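Local structure of aromatic-amino-acid transaminase TyrB (Burkholderia cenocepacia K56-2Valvano, 4WD2) at residues A[80-83]-A[84-88]; A[256-259]-A[260-263]. The protein probably catalyses the pyridoxal-phosphate-dependent transfer of amino groups between aromatic amino acids and 2-oxo acids, as a fold type I aminotransferase. One frame throughout, in Å; residues are numbered along the deposited sequence.

Contact 1 of 2, residues A[80-83]-A[84-88]; sequences AAYR and DAVQS
Tyr82 and Val86, one helical turn apart, make the apolar part of this contact. The CG2 methyl of Val86 sits over one face of the phenol ring, 3.8 Å from its centroid and displaced toward the rim beside CE1, a CH-pi contact. Tyr82 carries its ring beside its own carbonyl carbon (chi1 178°), on the side where the next turn rises, and Val86 sends CG2 back along the helix to meet it. The phenol OH goes on to the carbonyl of Gly264, while helix 297-307 packs against the ring.

The backbone bonds are i to i+4: Asp84 N, Ala85 N, Val86 N and Gln87 N bond to Ala80 O, Ala81 O, Tyr82 O and Arg83 O.

On the polar side a water donates to Ala81 O at 2.9 Å and, at 3.3 Å, to Asp84 OD2, tying a carboxylate to a carbonyl that already accepts Ala85 N. Asp84 OD1 forms a salt bridge with Arg98, which also binds Gln87 OE1; Arg83 NE and Gln87 NE2 hold Thr105. With Tyr82 and Val86 turned inward and Asp84 toward water, this is an amphipathic alpha-helix packed at the 103-108 edge of the large-domain sheet of a fold type I aminotransferase.

Contact 2 of 2, residues A[256-259]-A[260-263]; sequences FSLY and GERV
Tyr259 and Arg262 meet where a short 3-10 turn (259-261) gives way to loop, in the cofactor-binding region of the aminotransferase fold just after the lysine that carries pyridoxal phosphate. Arg262 folds back on itself: with chi1, chi2 and chi3 of -47°, -52° and -60°, its chain curls until the guanidinium lies edge-on to the Tyr259 carbonyl. NH2 donates to Tyr259 O at 3.1 Å, within both the carbonyl plane and the guanidinium plane, while CD packs against the same oxygen. A weak bond from Arg262 N adds a second grip on Tyr259 O. This helps set the rotation of the guanidinium, whose NH1 also bonds to the phosphate of the modified Lys254 and to Tyr291 O of the second subunit.

The Tyr259 ring turns away from this bond, its hydroxyl reaching Tyr44 N and its ring stacking edge-to-face with Tyr73 of the second subunit. The Leu258 side chain passes obliquely over that of Glu261, CD2 touching CG at 4.1 Å, and its CB faces Val263 CG2; the Glu261 carboxylate leads away to Tyr297 N of the second subunit.

Leu258 O accepts Glu261 N at 3.0 Å from above the carbonyl plane, and a water donating to Leu258 O also accepts Val263 N at 2.8 Å.

Overall arrangement
Contact 1 is partly buried near the outside of the large domain, whereas contact 2 is wholly buried at the cofactor and the subunit interface; their centres lie about 17 Å apart. Both lean on helix 297-307, and they meet where Tyr82 OH packs on Val263 C at 3.7 Å. The residues 80-88 use regular helical bonding, and their polar side chains find partners within their own chain. In the irregular backbone of 256-263, carbonyls accept from an arginine side chain and a water as well as from backbone N-H groups, and several polar groups find partners in the second subunit. Tyr82 thus ties helix 80-91 to the point where the loop of contact 2 enters strand 264-269.

Contact 1 of 2, residues A[80-83]-A[84-88]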
ATOM      1  N   ALA A  80      14.358  -7.376  -4.522  1.00 14.11           N
ATOM      2  CA  ALA A  80      15.053  -8.589  -4.102  1.00 14.24           C
ATOM      3  C   ALA A  80      16.117  -8.316  -3.047  1.00 12.81           C
ATOM      4  O   ALA A  80      16.246  -9.071  -2.083  1.00 11.50           O
ATOM      5  CB  ALA A  80      15.679  -9.286  -5.306  1.00 16.45           C
ATOM      6  N   ALA A  81      16.886  -7.248  -3.242  1.00 12.08           N
ATOM      7  CA  ALA A  81      17.939  -6.872  -2.306  1.00 13.58           C
ATOM      8  C   ALA A  81      17.358  -6.480  -0.949  1.00 13.61           C
ATOM      9  O   ALA A  81      17.920  -6.820   0.095  1.00 15.06           O
ATOM     10  CB  ALA A  81      18.778  -5.737  -2.876  1.00 15.45           C
ATOM     11  N   TYR A  82      16.230  -5.775  -0.967  1.00 13.66           N
ATOM     12  CA  TYR A  82      15.511  -5.413   0.259  1.00 13.33           C
ATOM     13  C   TYR A  82      15.057  -6.655   1.034  1.00 11.60           C
ATOM     14  O   TYR A  82      15.325  -6.776   2.232  1.00 10.01           O
ATOM     15  CB  TYR A  82      14.304  -4.533  -0.081  1.00 11.60           C
ATOM     16  CG  TYR A  82      13.415  -4.098   1.076  1.00 12.03           C
ATOM     17  CD1 TYR A  82      12.372  -4.905   1.529  1.00 11.82           C
ATOM     18  CD2 TYR A  82      13.580  -2.852   1.672  1.00 12.18           C
ATOM     19  CE1 TYR A  82      11.540  -4.492   2.564  1.00 11.72           C
ATOM     20  CE2 TYR A  82      12.754  -2.433   2.702  1.00 12.44           C
ATOM     21  CZ  TYR A  82      11.735  -3.253   3.141  1.00 12.27           C
ATOM     22  OH  TYR A  82      10.916  -2.828   4.162  1.00 11.67           O
ATOM     23  N   ARG A  83      14.359  -7.559   0.348  1.00 11.90           N
ATOM     24  CA  ARG A  83      13.872  -8.810   0.947  1.00 11.33           C
ATOM     25  C   ARG A  83      14.984  -9.607   1.632  1.00 12.42           C
ATOM     26  O   ARG A  83      14.821 -10.111   2.750  1.00  9.08           O
ATOM     27  CB  ARG A  83      13.208  -9.687  -0.122  1.00 10.38           C
ATOM     28  CG  ARG A  83      11.968  -9.092  -0.754  1.00 10.42           C
ATOM     29  CD  ARG A  83      11.599  -9.858  -2.011  1.00 11.79           C
ATOM     30  NE  ARG A  83      11.507 -11.287  -1.749  1.00 11.77           N
ATOM     31  CZ  ARG A  83      11.953 -12.231  -2.567  1.00 13.46           C
ATOM     32  NH1 ARG A  83      12.522 -11.903  -3.723  1.00 13.86           N
ATOM     33  NH2 ARG A  83      11.821 -13.506  -2.231  1.00 14.04           N
ATOM     34  N   ASP A  84      16.119  -9.722   0.955  1.00 13.64           N
ATOM     35  CA  ASP A  84      17.232 -10.477   1.509  1.00 13.74           C
ATOM     36  C   ASP A  84      17.830  -9.786   2.727  1.00 11.88           C
ATOM     37  O   ASP A  84      18.154 -10.434   3.727  1.00 11.25           O
ATOM     38  CB  ASP A  84      18.306 -10.695   0.454  1.00 14.62           C
ATOM     39  CG  ASP A  84      19.492 -11.438   1.001  1.00 17.52           C
ATOM     40  OD1 ASP A  84      19.370 -12.663   1.202  1.00 18.24           O
ATOM     41  OD2 ASP A  84      20.537 -10.799   1.244  1.00 19.36           O
ATOM     42  N   ALA A  85      17.974  -8.468   2.638  1.00 11.51           N
ATOM     43  CA  ALA A  85      18.509  -7.678   3.742  1.00 10.54           C
ATOM     44  C   ALA A  85      17.578  -7.750   4.948  1.00 11.20           C
ATOM     45  O   ALA A  85      18.022  -7.928   6.077  1.00 14.34           O
ATOM     46  CB  ALA A  85      18.712  -6.239   3.318  1.00 10.04           C
ATOM     47  N   VAL A  86      16.282  -7.608   4.702  1.00 10.86           N
ATOM     48  CA  VAL A  86      15.295  -7.681   5.770  1.00 11.03           C
ATOM     49  C   VAL A  86      15.296  -9.045   6.448  1.00  9.83           C
ATOM     50  O   VAL A  86      15.247  -9.137   7.674  1.00 10.42           O
ATOM     51  CB  VAL A  86      13.889  -7.373   5.237  1.00 12.49           C
ATOM     52  CG1 VAL A  86      12.829  -7.727   6.270  1.00 11.51           C
ATOM     53  CG2 VAL A  86      13.803  -5.917   4.859  1.00 14.96           C
ATOM     54  N   GLN A  87      15.360 -10.106   5.647  1.00  8.47           N
ATOM     55  CA  GLN A  87      15.341 -11.462   6.186  1.00  7.11           C
ATOM     56  C   GLN A  87      16.568 -11.716   7.062  1.00  7.16           C
ATOM     57  O   GLN A  87      16.471 -12.298   8.150  1.00  7.13           O
ATOM     58  CB  GLN A  87      15.273 -12.481   5.053  1.00  7.13           C
ATOM     59  CG  GLN A  87      14.992 -13.888   5.525  1.00  8.15           C
ATOM     60  CD  GLN A  87      15.146 -14.886   4.416  1.00  9.20           C
ATOM     61  OE1 GLN A  87      16.220 -15.452   4.218  1.00 10.50           O
ATOM     62  NE2 GLN A  87      14.077 -15.099   3.672  1.00  8.12           N
ATOM     63  N   SER A  88      17.719 -11.258   6.586  1.00  7.41           N
ATOM     64  CA  SER A  88      18.973 -11.365   7.332  1.00  9.26           C
ATOM     65  C   SER A  88      18.930 -10.562   8.636  1.00 10.11           C
ATOM     66  O   SER A  88      19.378 -11.029   9.686  1.00 10.74           O
ATOM     67  CB  SER A  88      20.138 -10.890   6.466  1.00 10.31           C
ATOM     68  OG  SER A  88      21.368 -11.076   7.138  1.00 12.53           O
TER
HETATM   69  O   HOH W   1      20.638  -7.729   0.054  1.00 28.07           O

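Contact 2 of 2, residues A[256-259]-A[260-263]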
ATOM      1  N   PHE A 256      13.934   3.120  11.637  1.00  6.57           N
ATOM      2  CA  PHE A 256      14.569   3.907  10.586  1.00  6.78           C
ATOM      3  C   PHE A 256      14.071   5.345  10.631  1.00 10.54           C
ATOM      4  O   PHE A 256      14.571   6.207   9.902  1.00  9.63           O
ATOM      5  CB  PHE A 256      14.305   3.306   9.202  1.00  6.74           C
ATOM      6  CG  PHE A 256      15.366   2.347   8.739  1.00  8.61           C
ATOM      7  CD1 PHE A 256      15.380   1.034   9.194  1.00  7.94           C
ATOM      8  CD2 PHE A 256      16.344   2.752   7.843  1.00  8.06           C
ATOM      9  CE1 PHE A 256      16.353   0.140   8.757  1.00  7.75           C
ATOM     10  CE2 PHE A 256      17.315   1.866   7.409  1.00  8.53           C
ATOM     11  CZ  PHE A 256      17.318   0.560   7.871  1.00  8.21           C
ATOM     12  N   SER A 257      13.088   5.595  11.494  1.00 11.90           N
ATOM     13  CA  SER A 257      12.427   6.898  11.568  1.00 12.45           C
ATOM     14  C   SER A 257      11.810   7.238  10.207  1.00 10.86           C
ATOM     15  O   SER A 257      11.814   8.386   9.775  1.00 12.89           O
ATOM     16  CB  SER A 257      13.418   7.981  12.015  1.00 14.21           C
ATOM     17  OG  SER A 257      12.745   9.129  12.496  1.00 15.98           O
ATOM     18  N   LEU A 258      11.293   6.219   9.535  1.00  8.95           N
ATOM     19  CA  LEU A 258      10.726   6.371   8.197  1.00  9.55           C
ATOM     20  C   LEU A 258       9.225   6.095   8.186  1.00  9.09           C
ATOM     21  O   LEU A 258       8.715   5.501   7.245  1.00  9.63           O
ATOM     22  CB  LEU A 258      11.440   5.438   7.208  1.00  9.32           C
ATOM     23  CG  LEU A 258      12.826   5.901   6.748  1.00  8.80           C
ATOM     24  CD1 LEU A 258      13.511   4.838   5.884  1.00  9.20           C
ATOM     25  CD2 LEU A 258      12.718   7.228   5.991  1.00  7.57           C
ATOM     26  N   TYR A 259       8.530   6.536   9.234  1.00 10.21           N
ATOM     27  CA  TYR A 259       7.089   6.331   9.381  1.00 10.14           C
ATOM     28  C   TYR A 259       6.336   6.588   8.082  1.00  9.78           C
ATOM     29  O   TYR A 259       5.570   5.746   7.626  1.00  9.66           O
ATOM     30  CB  TYR A 259       6.520   7.240  10.475  1.00 11.01           C
ATOM     31  CG  TYR A 259       7.318   7.239  11.753  1.00 11.02           C
ATOM     32  CD1 TYR A 259       7.009   6.363  12.790  1.00 11.31           C
ATOM     33  CD2 TYR A 259       8.384   8.114  11.925  1.00  9.17           C
ATOM     34  CE1 TYR A 259       7.749   6.356  13.960  1.00 10.81           C
ATOM     35  CE2 TYR A 259       9.130   8.112  13.088  1.00 10.44           C
ATOM     36  CZ  TYR A 259       8.806   7.236  14.102  1.00 11.71           C
ATOM     37  OH  TYR A 259       9.548   7.238  15.257  1.00 13.95           O
ATOM     38  N   GLY A 260       6.588   7.744   7.478  1.00  9.96           N
ATOM     39  CA  GLY A 260       5.809   8.202   6.340  1.00 11.18           C
ATOM     40  C   GLY A 260       6.209   7.648   4.984  1.00 10.78           C
ATOM     41  O   GLY A 260       5.601   7.997   3.968  1.00 11.51           O
ATOM     42  N   GLU A 261       7.226   6.797   4.945  1.00 10.64           N
ATOM     43  CA  GLU A 261       7.607   6.176   3.683  1.00 12.94           C
ATOM     44  C   GLU A 261       7.175   4.711   3.625  1.00 14.31           C
ATOM     45  O   GLU A 261       7.475   4.008   2.664  1.00 15.93           O
ATOM     46  CB  GLU A 261       9.118   6.306   3.438  1.00 13.53           C
ATOM     47  CG  GLU A 261       9.650   7.746   3.307  1.00 13.13           C
ATOM     48  CD  GLU A 261       9.035   8.563   2.155  1.00 13.36           C
ATOM     49  OE1 GLU A 261       8.265   8.023   1.329  1.00 13.01           O
ATOM     50  OE2 GLU A 261       9.342   9.770   2.078  1.00 12.78           O
ATOM     51  N   ARG A 262       6.468   4.271   4.665  1.00 13.00           N
ATOM     52  CA  ARG A 262       5.782   2.974   4.693  1.00 11.37           C
ATOM     53  C   ARG A 262       6.642   1.790   4.247  1.00 11.44           C
ATOM     54  O   ARG A 262       6.462   1.245   3.151  1.00 10.40           O
ATOM     55  CB  ARG A 262       4.512   3.038   3.832  1.00 10.40           C
ATOM     56  CG  ARG A 262       3.643   4.274   4.079  1.00 11.62           C
ATOM     57  CD  ARG A 262       3.305   4.472   5.547  1.00 12.24           C
ATOM     58  NE  ARG A 262       2.564   3.345   6.108  1.00 12.86           N
ATOM     59  CZ  ARG A 262       2.875   2.743   7.253  1.00 11.54           C
ATOM     60  NH1 ARG A 262       2.150   1.718   7.688  1.00 10.72           N
ATOM     61  NH2 ARG A 262       3.917   3.164   7.959  1.00 10.17           N
ATOM     62  N   VAL A 263       7.572   1.393   5.106  1.00 11.22           N
ATOM     63  CA  VAL A 263       8.457   0.284   4.803  1.00 11.31           C
ATOM     64  C   VAL A 263       8.466  -0.749   5.925  1.00 10.62           C
ATOM     65  O   VAL A 263       8.598  -0.416   7.104  1.00 10.61           O
ATOM     66  CB  VAL A 263       9.893   0.772   4.533  1.00 11.23           C
ATOM     67  CG1 VAL A 263      10.015   1.246   3.094  1.00 12.79           C
ATOM     68  CG2 VAL A 263      10.264   1.886   5.495  1.00 10.21           C
TER
HETATM   69  O   HOH W   2       7.613   3.008   7.407  1.00 10.49           O